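Phosphomethylpyrimidine kinase (Pyrococcus furiosus, PDB 2PB9) probably phosphorylates hydroxymethylpyrimidine and its phosphate and, through the C-terminal ThiN domain studied here, probably joins the pyrimidine and thiazole moieties into thiamine phosphate. Local coordinates at residues Val16-Ser21 and Glu178-Ile183; Leu83-Phe88 and Thr145-Ile150; Glu103-Ile108 and Ile156-Gly161; Glu126-Ile131 and Ile139-Glu144. All coordinates share one frame; numbering follows the deposited sequence.

Interaction 1: residues Val16-Ser21 and Glu178-Ile183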
# COMPACT_ATOMS: atom_id res chain seq x y z
N VAL A 16 26.80 -17.40 -14.58
CA VAL A 16 26.48 -17.54 -13.16
C VAL A 16 27.76 -17.65 -12.33
O VAL A 16 27.86 -17.10 -11.24
CB VAL A 16 25.59 -18.79 -12.92
CG1 VAL A 16 25.39 -19.01 -11.43
CG2 VAL A 16 24.25 -18.62 -13.62
N ARG A 17 28.74 -18.38 -12.86
CA ARG A 17 30.00 -18.54 -12.16
C ARG A 17 30.72 -17.19 -12.15
O ARG A 17 31.27 -16.78 -11.13
CB ARG A 17 30.87 -19.61 -12.83
CG ARG A 17 31.75 -20.37 -11.83
CD ARG A 17 32.89 -21.18 -12.46
NE ARG A 17 32.46 -22.20 -13.42
CZ ARG A 17 32.24 -21.98 -14.71
NH1 ARG A 17 32.41 -20.76 -15.22
NH2 ARG A 17 31.84 -22.97 -15.50
N GLU A 18 30.70 -16.49 -13.27
CA GLU A 18 31.36 -15.20 -13.31
C GLU A 18 30.58 -14.17 -12.49
O GLU A 18 31.16 -13.31 -11.83
CB GLU A 18 31.54 -14.72 -14.75
CG GLU A 18 32.25 -13.37 -14.83
CD GLU A 18 32.64 -12.97 -16.24
OE1 GLU A 18 31.79 -13.09 -17.15
OE2 GLU A 18 33.78 -12.51 -16.44
N PHE A 19 29.25 -14.26 -12.55
CA PHE A 19 28.47 -13.34 -11.74
C PHE A 19 28.86 -13.38 -10.27
O PHE A 19 29.14 -12.39 -9.64
CB PHE A 19 26.98 -13.62 -11.88
CG PHE A 19 26.12 -12.80 -10.96
CD1 PHE A 19 25.89 -11.46 -11.23
CD2 PHE A 19 25.56 -13.37 -9.83
CE1 PHE A 19 25.11 -10.70 -10.38
CE2 PHE A 19 24.78 -12.61 -8.98
CZ PHE A 19 24.55 -11.27 -9.26
N GLU A 20 28.97 -14.63 -9.79
CA GLU A 20 29.39 -14.88 -8.42
C GLU A 20 30.80 -14.33 -8.16
O GLU A 20 31.04 -13.69 -7.15
CB GLU A 20 29.41 -16.38 -8.11
CG GLU A 20 28.07 -17.04 -8.02
CD GLU A 20 28.19 -18.51 -7.70
OE1 GLU A 20 28.92 -19.21 -8.44
OE2 GLU A 20 27.57 -18.97 -6.71
N SER A 21 31.72 -14.60 -9.08
CA SER A 21 33.09 -14.14 -8.89
C SER A 21 33.19 -12.62 -8.72
O SER A 21 33.96 -12.15 -7.88
CB SER A 21 33.99 -14.60 -10.05
OG SER A 21 33.82 -13.80 -11.21
N GLU A 178 25.95 -10.92 -22.47
CA GLU A 178 25.57 -9.52 -22.61
C GLU A 178 24.91 -9.00 -21.34
O GLU A 178 25.13 -7.86 -20.93
CB GLU A 178 24.64 -9.36 -23.80
CG GLU A 178 25.39 -9.36 -25.11
CD GLU A 178 24.48 -9.31 -26.32
OE1 GLU A 178 23.46 -8.57 -26.26
OE2 GLU A 178 24.80 -10.01 -27.31
N VAL A 179 24.10 -9.85 -20.72
CA VAL A 179 23.43 -9.46 -19.50
C VAL A 179 24.53 -9.18 -18.48
O VAL A 179 24.62 -8.08 -17.93
CB VAL A 179 22.50 -10.59 -18.98
CG1 VAL A 179 21.97 -10.24 -17.60
CG2 VAL A 179 21.33 -10.79 -19.95
N LEU A 180 25.38 -10.17 -18.26
CA LEU A 180 26.47 -10.02 -17.31
C LEU A 180 27.31 -8.78 -17.59
O LEU A 180 27.90 -8.21 -16.67
CB LEU A 180 27.37 -11.25 -17.33
CG LEU A 180 28.47 -11.17 -16.27
CD1 LEU A 180 27.87 -10.80 -14.91
CD2 LEU A 180 29.18 -12.49 -16.20
N GLU A 181 27.37 -8.35 -18.84
CA GLU A 181 28.17 -7.18 -19.18
C GLU A 181 27.53 -5.90 -18.65
O GLU A 181 28.24 -5.01 -18.20
CB GLU A 181 28.40 -7.11 -20.69
CG GLU A 181 29.15 -8.34 -21.22
CD GLU A 181 29.61 -8.22 -22.68
OE1 GLU A 181 30.49 -7.38 -22.96
OE2 GLU A 181 29.09 -8.98 -23.54
N LYS A 182 26.21 -5.82 -18.68
CA LYS A 182 25.52 -4.63 -18.18
C LYS A 182 25.76 -4.56 -16.67
O LYS A 182 25.96 -3.49 -16.10
CB LYS A 182 24.01 -4.71 -18.43
CG LYS A 182 23.58 -4.92 -19.86
CD LYS A 182 23.31 -3.61 -20.55
CE LYS A 182 22.92 -3.83 -22.00
NZ LYS A 182 24.00 -4.54 -22.77
N ILE A 183 25.71 -5.72 -16.03
CA ILE A 183 25.90 -5.79 -14.59
C ILE A 183 27.30 -5.32 -14.23
O ILE A 183 27.49 -4.55 -13.28
CB ILE A 183 25.68 -7.23 -14.08
CG1 ILE A 183 24.24 -7.65 -14.35
CG2 ILE A 183 26.00 -7.31 -12.59
CD1 ILE A 183 23.20 -6.75 -13.69

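Interaction 2: residues Leu83-Phe88 and Thr145-Ile150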
# COMPACT_ATOMS: atom_id res chain seq x y z
N LEU A 83 10.11 -14.50 -21.33
CA LEU A 83 9.28 -15.15 -22.33
C LEU A 83 8.35 -14.11 -22.95
O LEU A 83 8.23 -14.03 -24.17
CB LEU A 83 8.49 -16.30 -21.67
CG LEU A 83 8.49 -17.68 -22.36
CD1 LEU A 83 9.84 -17.97 -23.00
CD2 LEU A 83 8.14 -18.76 -21.35
N THR A 84 7.72 -13.30 -22.11
CA THR A 84 6.80 -12.25 -22.56
C THR A 84 7.57 -11.18 -23.35
O THR A 84 7.08 -10.64 -24.35
CB THR A 84 6.09 -11.59 -21.35
OG1 THR A 84 5.14 -12.51 -20.81
CG2 THR A 84 5.39 -10.30 -21.76
N TYR A 85 8.76 -10.87 -22.87
CA TYR A 85 9.61 -9.87 -23.50
C TYR A 85 9.94 -10.31 -24.93
O TYR A 85 9.97 -9.49 -25.85
CB TYR A 85 10.88 -9.71 -22.68
CG TYR A 85 11.79 -8.58 -23.10
CD1 TYR A 85 11.77 -7.35 -22.42
CD2 TYR A 85 12.73 -8.76 -24.11
CE1 TYR A 85 12.67 -6.34 -22.75
CE2 TYR A 85 13.63 -7.77 -24.45
CZ TYR A 85 13.60 -6.56 -23.76
OH TYR A 85 14.52 -5.58 -24.09
N MSE A 86 10.18 -11.60 -25.12
CA MSE A 86 10.51 -12.15 -26.44
C MSE A 86 9.39 -11.93 -27.45
O MSE A 86 9.63 -11.86 -28.66
CB MSE A 86 10.85 -13.64 -26.32
CG MSE A 86 12.22 -13.90 -25.71
SE MSE A 86 12.52 -15.70 -25.03
CE MSE A 86 13.22 -16.53 -26.63
N ARG A 87 8.17 -11.83 -26.95
CA ARG A 87 7.03 -11.60 -27.82
C ARG A 87 7.21 -10.28 -28.56
O ARG A 87 6.52 -10.00 -29.54
CB ARG A 87 5.74 -11.56 -27.00
CG ARG A 87 4.93 -12.84 -27.05
CD ARG A 87 3.89 -12.89 -25.94
NE ARG A 87 3.06 -11.69 -25.93
CZ ARG A 87 2.30 -11.33 -24.90
NH1 ARG A 87 2.27 -12.08 -23.80
NH2 ARG A 87 1.59 -10.20 -24.95
N PHE A 88 8.16 -9.47 -28.10
CA PHE A 88 8.44 -8.18 -28.69
C PHE A 88 9.84 -8.13 -29.28
O PHE A 88 10.08 -7.48 -30.29
CB PHE A 88 8.27 -7.09 -27.64
CG PHE A 88 6.88 -7.02 -27.09
CD1 PHE A 88 5.89 -6.31 -27.75
CD2 PHE A 88 6.54 -7.72 -25.94
CE1 PHE A 88 4.59 -6.29 -27.27
CE2 PHE A 88 5.24 -7.70 -25.45
CZ PHE A 88 4.26 -6.98 -26.12
N THR A 145 3.36 -3.34 -20.60
CA THR A 145 3.14 -1.96 -20.21
C THR A 145 4.44 -1.21 -20.37
O THR A 145 4.50 -0.18 -21.03
CB THR A 145 2.65 -1.89 -18.75
OG1 THR A 145 1.32 -2.42 -18.68
CG2 THR A 145 2.65 -0.47 -18.23
N ALA A 146 5.50 -1.75 -19.77
CA ALA A 146 6.83 -1.15 -19.82
C ALA A 146 7.39 -1.04 -21.24
O ALA A 146 8.00 -0.03 -21.61
CB ALA A 146 7.78 -1.96 -18.97
N ILE A 147 7.19 -2.09 -22.03
CA ILE A 147 7.67 -2.15 -23.41
C ILE A 147 6.93 -1.16 -24.31
O ILE A 147 7.54 -0.51 -25.16
CB ILE A 147 7.55 -3.60 -23.97
CG1 ILE A 147 8.76 -4.43 -23.50
CG2 ILE A 147 7.45 -3.59 -25.49
CD1 ILE A 147 8.77 -5.88 -23.97
N LYS A 148 5.62 -1.04 -24.11
CA LYS A 148 4.81 -0.13 -24.91
C LYS A 148 4.95 1.31 -24.43
O LYS A 148 4.63 2.24 -25.16
CB LYS A 148 3.35 -0.56 -24.87
CG LYS A 148 3.09 -1.89 -25.55
CD LYS A 148 1.61 -2.24 -25.50
CE LYS A 148 1.31 -3.52 -26.26
NZ LYS A 148 -0.14 -3.84 -26.16
N ARG A 149 5.43 1.47 -23.21
CA ARG A 149 5.65 2.79 -22.60
C ARG A 149 6.54 3.65 -23.51
O ARG A 149 6.12 4.69 -24.00
CB ARG A 149 6.29 2.60 -21.22
CG ARG A 149 6.73 3.86 -20.48
CD ARG A 149 5.79 4.21 -19.34
NE ARG A 149 5.46 3.06 -18.51
CZ ARG A 149 4.62 3.08 -17.48
NH1 ARG A 149 4.01 4.21 -17.12
NH2 ARG A 149 4.36 1.96 -16.81
N ILE A 150 7.77 3.19 -23.75
CA ILE A 150 8.72 3.92 -24.60
C ILE A 150 8.64 3.44 -26.05
O ILE A 150 7.96 2.47 -26.35
CB ILE A 150 10.16 3.73 -24.11
CG1 ILE A 150 10.52 2.25 -24.08
CG2 ILE A 150 10.31 4.35 -22.74
CD1 ILE A 150 11.92 1.98 -23.59

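Interaction 3: residues Glu103-Ile108 and Ile156-Gly161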
# COMPACT_ATOMS: atom_id res chain seq x y z
N GLU A 103 19.74 4.44 -5.02
CA GLU A 103 21.10 4.45 -5.52
C GLU A 103 21.28 3.63 -6.79
O GLU A 103 21.78 4.15 -7.80
CB GLU A 103 22.03 3.93 -4.43
CG GLU A 103 23.46 4.37 -4.58
CD GLU A 103 24.20 4.39 -3.25
OE1 GLU A 103 23.75 5.12 -2.34
OE2 GLU A 103 25.22 3.68 -3.12
N ILE A 104 20.88 2.37 -6.76
CA ILE A 104 21.05 1.50 -7.91
C ILE A 104 20.33 2.03 -9.14
O ILE A 104 20.91 2.10 -10.22
CB ILE A 104 20.57 0.07 -7.60
CG1 ILE A 104 21.39 -0.50 -6.44
CG2 ILE A 104 20.71 -0.82 -8.84
CD1 ILE A 104 20.98 -1.87 -6.01
N ILE A 105 19.08 2.43 -8.97
CA ILE A 105 18.34 2.95 -10.10
C ILE A 105 18.95 4.26 -10.60
O ILE A 105 19.14 4.43 -11.82
CB ILE A 105 16.86 3.12 -9.73
CG1 ILE A 105 16.04 3.26 -11.01
CG2 ILE A 105 16.68 4.32 -8.83
CD1 ILE A 105 16.19 2.09 -11.98
N GLU A 106 19.29 5.19 -9.70
CA GLU A 106 19.89 6.46 -10.14
C GLU A 106 21.14 6.14 -10.96
O GLU A 106 21.35 6.68 -12.05
CB GLU A 106 20.32 7.34 -8.96
CG GLU A 106 19.29 7.66 -7.86
CD GLU A 106 17.91 8.04 -8.39
OE1 GLU A 106 17.83 8.64 -9.49
OE2 GLU A 106 16.91 7.75 -7.70
N GLU A 107 21.97 5.26 -10.41
CA GLU A 107 23.21 4.88 -11.07
C GLU A 107 22.98 4.13 -12.38
O GLU A 107 23.81 4.21 -13.30
CB GLU A 107 24.06 4.05 -10.11
CG GLU A 107 24.78 4.87 -9.01
CD GLU A 107 24.17 6.26 -8.75
OE1 GLU A 107 24.34 7.17 -9.61
OE2 GLU A 107 23.52 6.45 -7.70
N ILE A 108 21.87 3.40 -12.48
CA ILE A 108 21.55 2.67 -13.70
C ILE A 108 21.10 3.67 -14.75
O ILE A 108 21.45 3.57 -15.92
CB ILE A 108 20.42 1.63 -13.48
CG1 ILE A 108 20.94 0.48 -12.62
CG2 ILE A 108 19.91 1.09 -14.81
CD1 ILE A 108 19.87 -0.56 -12.27
N ILE A 156 16.39 -2.26 -19.63
CA ILE A 156 16.07 -2.29 -18.21
C ILE A 156 14.62 -1.96 -17.95
O ILE A 156 14.09 -0.96 -18.43
CB ILE A 156 16.90 -1.27 -17.40
CG1 ILE A 156 18.38 -1.40 -17.73
CG2 ILE A 156 16.65 -1.46 -15.92
CD1 ILE A 156 18.74 -0.77 -19.05
N ILE A 157 13.98 -2.83 -17.18
CA ILE A 157 12.59 -2.63 -16.81
C ILE A 157 12.56 -2.85 -15.30
O ILE A 157 13.14 -3.81 -14.80
CB ILE A 157 11.66 -3.65 -17.52
CG1 ILE A 157 11.71 -3.42 -19.04
CG2 ILE A 157 10.23 -3.50 -17.01
CD1 ILE A 157 10.88 -4.38 -19.86
N TYR A 158 11.93 -1.94 -14.58
CA TYR A 158 11.87 -2.09 -13.14
C TYR A 158 10.48 -1.70 -12.70
O TYR A 158 9.67 -1.28 -13.51
CB TYR A 158 12.91 -1.20 -12.46
CG TYR A 158 12.58 0.27 -12.54
CD1 TYR A 158 11.85 0.90 -11.53
CD2 TYR A 158 12.97 1.03 -13.65
CE1 TYR A 158 11.50 2.24 -11.63
CE2 TYR A 158 12.62 2.38 -13.76
CZ TYR A 158 11.89 2.98 -12.74
OH TYR A 158 11.53 4.31 -12.83
N HIS A 159 10.21 -1.87 -11.41
CA HIS A 159 8.92 -1.49 -10.86
C HIS A 159 9.12 -1.32 -9.36
O HIS A 159 9.89 -2.05 -8.75
CB HIS A 159 7.86 -2.56 -11.13
CG HIS A 159 8.04 -3.81 -10.33
ND1 HIS A 159 7.54 -3.97 -9.06
CD2 HIS A 159 8.65 -4.98 -10.64
CE1 HIS A 159 7.83 -5.18 -8.62
NE2 HIS A 159 8.50 -5.82 -9.56
N LEU A 160 8.43 -0.33 -8.79
CA LEU A 160 8.51 -0.07 -7.36
C LEU A 160 7.67 -1.11 -6.61
O LEU A 160 6.88 -1.84 -7.23
CB LEU A 160 7.98 1.33 -7.04
CG LEU A 160 8.68 2.52 -7.69
CD1 LEU A 160 8.00 3.80 -7.27
CD2 LEU A 160 10.13 2.52 -7.29
N GLY A 161 7.82 -1.18 -5.30
CA GLY A 161 7.09 -2.17 -4.53
C GLY A 161 5.59 -1.97 -4.43
O GLY A 161 5.07 -0.91 -4.77

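Interaction 4: residues Glu126-Ile131 and Ile139-Glu144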
# COMPACT_ATOMS: atom_id res chain seq x y z
N GLU A 126 -1.28 0.99 -11.46
CA GLU A 126 -2.02 1.38 -12.67
C GLU A 126 -2.55 0.13 -13.38
O GLU A 126 -2.98 0.19 -14.53
CB GLU A 126 -1.10 2.19 -13.59
CG GLU A 126 -0.36 3.30 -12.84
CD GLU A 126 0.36 4.28 -13.76
OE1 GLU A 126 -0.33 5.04 -14.47
OE2 GLU A 126 1.61 4.29 -13.77
N GLU A 127 -2.53 -0.99 -12.66
CA GLU A 127 -2.99 -2.26 -13.20
C GLU A 127 -4.49 -2.51 -13.07
O GLU A 127 -5.08 -2.37 -12.00
CB GLU A 127 -2.20 -3.40 -12.56
CG GLU A 127 -2.72 -4.81 -12.86
CD GLU A 127 -1.83 -5.91 -12.27
OE1 GLU A 127 -1.14 -5.67 -11.24
OE2 GLU A 127 -1.82 -7.04 -12.82
N PRO A 128 -5.13 -2.88 -14.19
CA PRO A 128 -6.56 -3.16 -14.23
C PRO A 128 -6.88 -4.27 -13.24
O PRO A 128 -6.28 -5.34 -13.28
CB PRO A 128 -6.78 -3.60 -15.67
CG PRO A 128 -5.77 -2.76 -16.41
CD PRO A 128 -4.56 -2.90 -15.55
N GLU A 129 -7.82 -3.99 -12.34
CA GLU A 129 -8.21 -4.95 -11.32
C GLU A 129 -8.37 -6.34 -11.91
O GLU A 129 -7.83 -7.31 -11.38
CB GLU A 129 -9.53 -4.50 -10.69
CG GLU A 129 -9.78 -5.10 -9.33
CD GLU A 129 -8.65 -4.82 -8.37
OE1 GLU A 129 -8.26 -3.64 -8.24
OE2 GLU A 129 -8.14 -5.77 -7.75
N GLU A 130 -9.13 -6.44 -13.00
CA GLU A 130 -9.36 -7.72 -13.66
C GLU A 130 -8.05 -8.50 -13.85
O GLU A 130 -7.98 -9.68 -13.53
CB GLU A 130 -10.06 -7.51 -15.00
N ILE A 131 -7.02 -7.83 -14.36
CA ILE A 131 -5.74 -8.49 -14.56
C ILE A 131 -5.18 -8.94 -13.21
O ILE A 131 -4.72 -10.07 -13.07
CB ILE A 131 -4.69 -7.58 -15.25
CG1 ILE A 131 -5.06 -7.36 -16.72
CG2 ILE A 131 -3.31 -8.22 -15.19
CD1 ILE A 131 -6.33 -6.59 -16.94
N ILE A 139 2.82 -10.40 -14.35
CA ILE A 139 4.18 -10.24 -14.84
C ILE A 139 4.14 -9.88 -16.32
O ILE A 139 4.78 -8.91 -16.75
CB ILE A 139 5.02 -11.51 -14.62
CG1 ILE A 139 5.06 -11.82 -13.11
CG2 ILE A 139 6.43 -11.30 -15.15
CD1 ILE A 139 5.84 -13.06 -12.73
N PRO A 140 3.39 -10.64 -17.13
CA PRO A 140 3.33 -10.30 -18.55
C PRO A 140 2.74 -8.90 -18.76
O PRO A 140 3.22 -8.14 -19.60
CB PRO A 140 2.49 -11.42 -19.15
CG PRO A 140 1.70 -11.94 -17.98
CD PRO A 140 2.68 -11.90 -16.86
N TRP A 141 1.71 -8.56 -17.98
CA TRP A 141 1.11 -7.24 -18.08
C TRP A 141 2.18 -6.16 -17.89
O TRP A 141 2.27 -5.19 -18.65
CB TRP A 141 0.04 -7.03 -17.01
CG TRP A 141 -0.47 -5.62 -17.00
CD1 TRP A 141 -1.45 -5.11 -17.80
CD2 TRP A 141 0.00 -4.53 -16.20
NE1 TRP A 141 -1.61 -3.77 -17.55
CE2 TRP A 141 -0.73 -3.39 -16.57
CE3 TRP A 141 0.99 -4.41 -15.20
CZ2 TRP A 141 -0.53 -2.13 -15.98
CZ3 TRP A 141 1.20 -3.16 -14.62
CH2 TRP A 141 0.44 -2.04 -15.01
N GLY A 142 2.97 -6.33 -16.84
CA GLY A 142 4.02 -5.37 -16.56
C GLY A 142 4.99 -5.19 -17.71
O GLY A 142 5.23 -4.06 -18.15
N ILE A 143 5.53 -6.30 -18.21
CA ILE A 143 6.49 -6.28 -19.31
C ILE A 143 5.95 -5.53 -20.53
O ILE A 143 6.66 -4.72 -21.12
CB ILE A 143 6.90 -7.72 -19.73
CG1 ILE A 143 7.49 -8.47 -18.53
CG2 ILE A 143 7.93 -7.68 -20.86
CD1 ILE A 143 8.70 -7.82 -17.90
N GLU A 144 4.71 -5.79 -20.90
CA GLU A 144 4.10 -5.12 -22.04
C GLU A 144 3.91 -3.64 -21.77
O GLU A 144 4.23 -2.79 -22.60
CB GLU A 144 2.74 -5.74 -22.35
CG GLU A 144 2.80 -7.21 -22.69
CD GLU A 144 1.42 -7.81 -22.77
OE1 GLU A 144 0.57 -7.23 -23.49
OE2 GLU A 144 1.18 -8.85 -22.11

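Interaction 1: residues Val16-Ser21 and Glu178-Ile183
The first and last helices of this ThiN domain, 5-21 and 176-185, run side by side in nearly the same direction, with Phe-19 meeting Leu-180 and Ile-183 at the seam. The short segments cross at only 10°, their axes 10.5 Å apart at closest, so contact depends on side chains bridging the gap. Leu-180 and Ile-183, one turn apart, both come to the edge of the Phe-19 ring, near its plane: Leu-180 CD1 lies 4.2 Å from Phe-19 CD1, and Ile-183 CG2 lies 4.1 Å from Phe-19 CE1. With CG of Leu-180 swung opposite its backbone N (chi1 -175°), the branch extends across to the other helix. Its CD2 methyl runs alongside the Glu-18 chain but is modelled too tightly there to be relied on. The carboxylate OE2 of Glu-18 forms a salt bridge with Lys-184. Without that charge, as with a glutamine here, Lys-184 would probably be left lacking its carboxylate mate. Behind the seam, Phe-19 also packs on Ile-57 of strand 57-59 and on Ile-96 of strand 94-98, and Val-179 touches the same Ile-96, so both helices lie against that strand.

Interaction 2: residues Leu83-Phe88 and Thr145-Ile150
The hydroxyl of Tyr-85, whose ring meets Ile-147, is gripped by two groups beyond the contact: the carbonyl O of Pro-154 and NH1 of Arg-153. These bonds pin the far end of the ring, while its near part receives the tip of the isoleucine, Tyr-85 CD1 lying 3.7 Å from Ile-147 CD1. That methyl also reaches a second ring, 3.5 Å from Phe-88 CD2. Ile-147 meets Phe-88 with both branches: CG1, extended through chi2 of 180°, carries CD1 onward, and CG2 sits over one face of the phenyl ring in a CH-pi contact, 4.1 Å from the centroid and 22° off the normal. Lys-148 adds a looser, oblique touch, its CE 4.4 Å from Phe-88 CE1. Were this ring cut back to an alanine, Ile-147 CG2 would probably lose its aromatic partner and a gap open between the two helices. No hydrogen bond crosses between the segments; the charged Arg-87 is instead paired with Glu-144, one turn before Lys-148 on helix 138-149. Farther along, Thr-84 packs on Pro-140 and Ile-143, and the Tyr-85 ring stacks on Phe-172. The two helices thus pack side by side on the central sheet, helix 77-86 reaching strands 35-38 and 168-173, helix 138-149 reaching strands 118-121 and 154-159.

Interaction 3: residues Glu103-Ile108 and Ile156-Gly161
Ile-105 lays its CD1 methyl over one face of the Tyr-158 ring, 4.0 Å from the centroid and 20° off the normal, a CH-pi contact displaced toward CD2 of the tyrosine. The two side chains cross at about a right angle. One turn on, Ile-108 meets Ile-156 more loosely, CG2 of Ile-108 lying 4.1 Å from CG1 of Ile-156. The two strand residues, two positions apart, point to the same side of strand 154-159 and so present a matching pair to helix 102-114. Tyr-158 turns its CG between its own backbone N and carbonyl carbon (chi1 71°), which turns one ring face to Ile-105 of the helix. Next outward, Ile-169 of strand 168-173 touches both Ile-108 and Tyr-158, and Val-119 of strand 118-121 touches Ile-156 and Tyr-158. The strand itself is held in the sheet by backbone bonds of Ile-156 to Ser-120 and of Ile-157 to Leu-170. Beyond its end, Leu-160 packs on Asp-123 of the second subunit. Between these segments the attachment is apolar, one methyl on an aromatic face and one aliphatic pair, and rests on hydrophobic burial and van der Waals packing.

Interaction 4: residues Glu126-Ile131 and Ile139-Glu144
Trp-141 presents one face of its indole to Glu-127, whose CB sits almost squarely over the six-membered ring, 3.9 Å from its centroid and only 12° off the normal. The backbone joins in: Glu-127 CA lies 3.7 Å from Trp-141 CZ2, so main chain and CB together blanket the benzo part of the indole. Farther along, Pro-128 brings its CD to 3.7 Å from Trp-141 NE1, approaching obliquely at the pyrrole end. Ile-131 comes in at the base of the side chain, its CG2 4.0 Å from Trp-141 CB, the two side chains crossing at about a right angle. With chi1 of 173°, the tryptophan throws its ring clear of its own helix and against the 126-128 backbone. Glu-127 does not turn its carboxylate to the indole: the extended side chain carries OE2 past it to the hydroxyl of Thr-138, at the start of the helix that bears Trp-141. Pro-128 stands at the N-cap of helix 129-133, so the indole packs against the very entry to that helix. The same carbonyl O of Glu-126 that lies near Trp-141 CZ2 accepts a hydrogen bond from Arg-102 NE of the second subunit, and Glu-126 packs on Leu-160 of that subunit. Within the chain, Tyr-122 also touches Trp-141. This is plain packing of two successive helices, the short 129-133 and 138-149, with a tryptophan of the second against the N-terminal entry of the first, beside the interface with the second subunit.

From the N terminus, interaction 1 opens in helix 5-21 and closes only at helix 176-185, drawing the two ends of the domain together and enclosing the other three. Interaction 2 joins helix 77-86 to helix 138-149, and interaction 3 joins helix 102-114 to strand 154-159 of the central sheet; they open and close in the same order, so the two cross. Interaction 4, the shortest loop, ties helix 129-133 to helix 138-149 and is nested inside both. Interactions 2 and 4 share helix 138-149 and touch; interactions 2 and 3 meet where Ala-146 packs on Ile-157. Interaction 1 lies across the chain's centre from 2 and 4, while 3 and 4 both reach the second subunit.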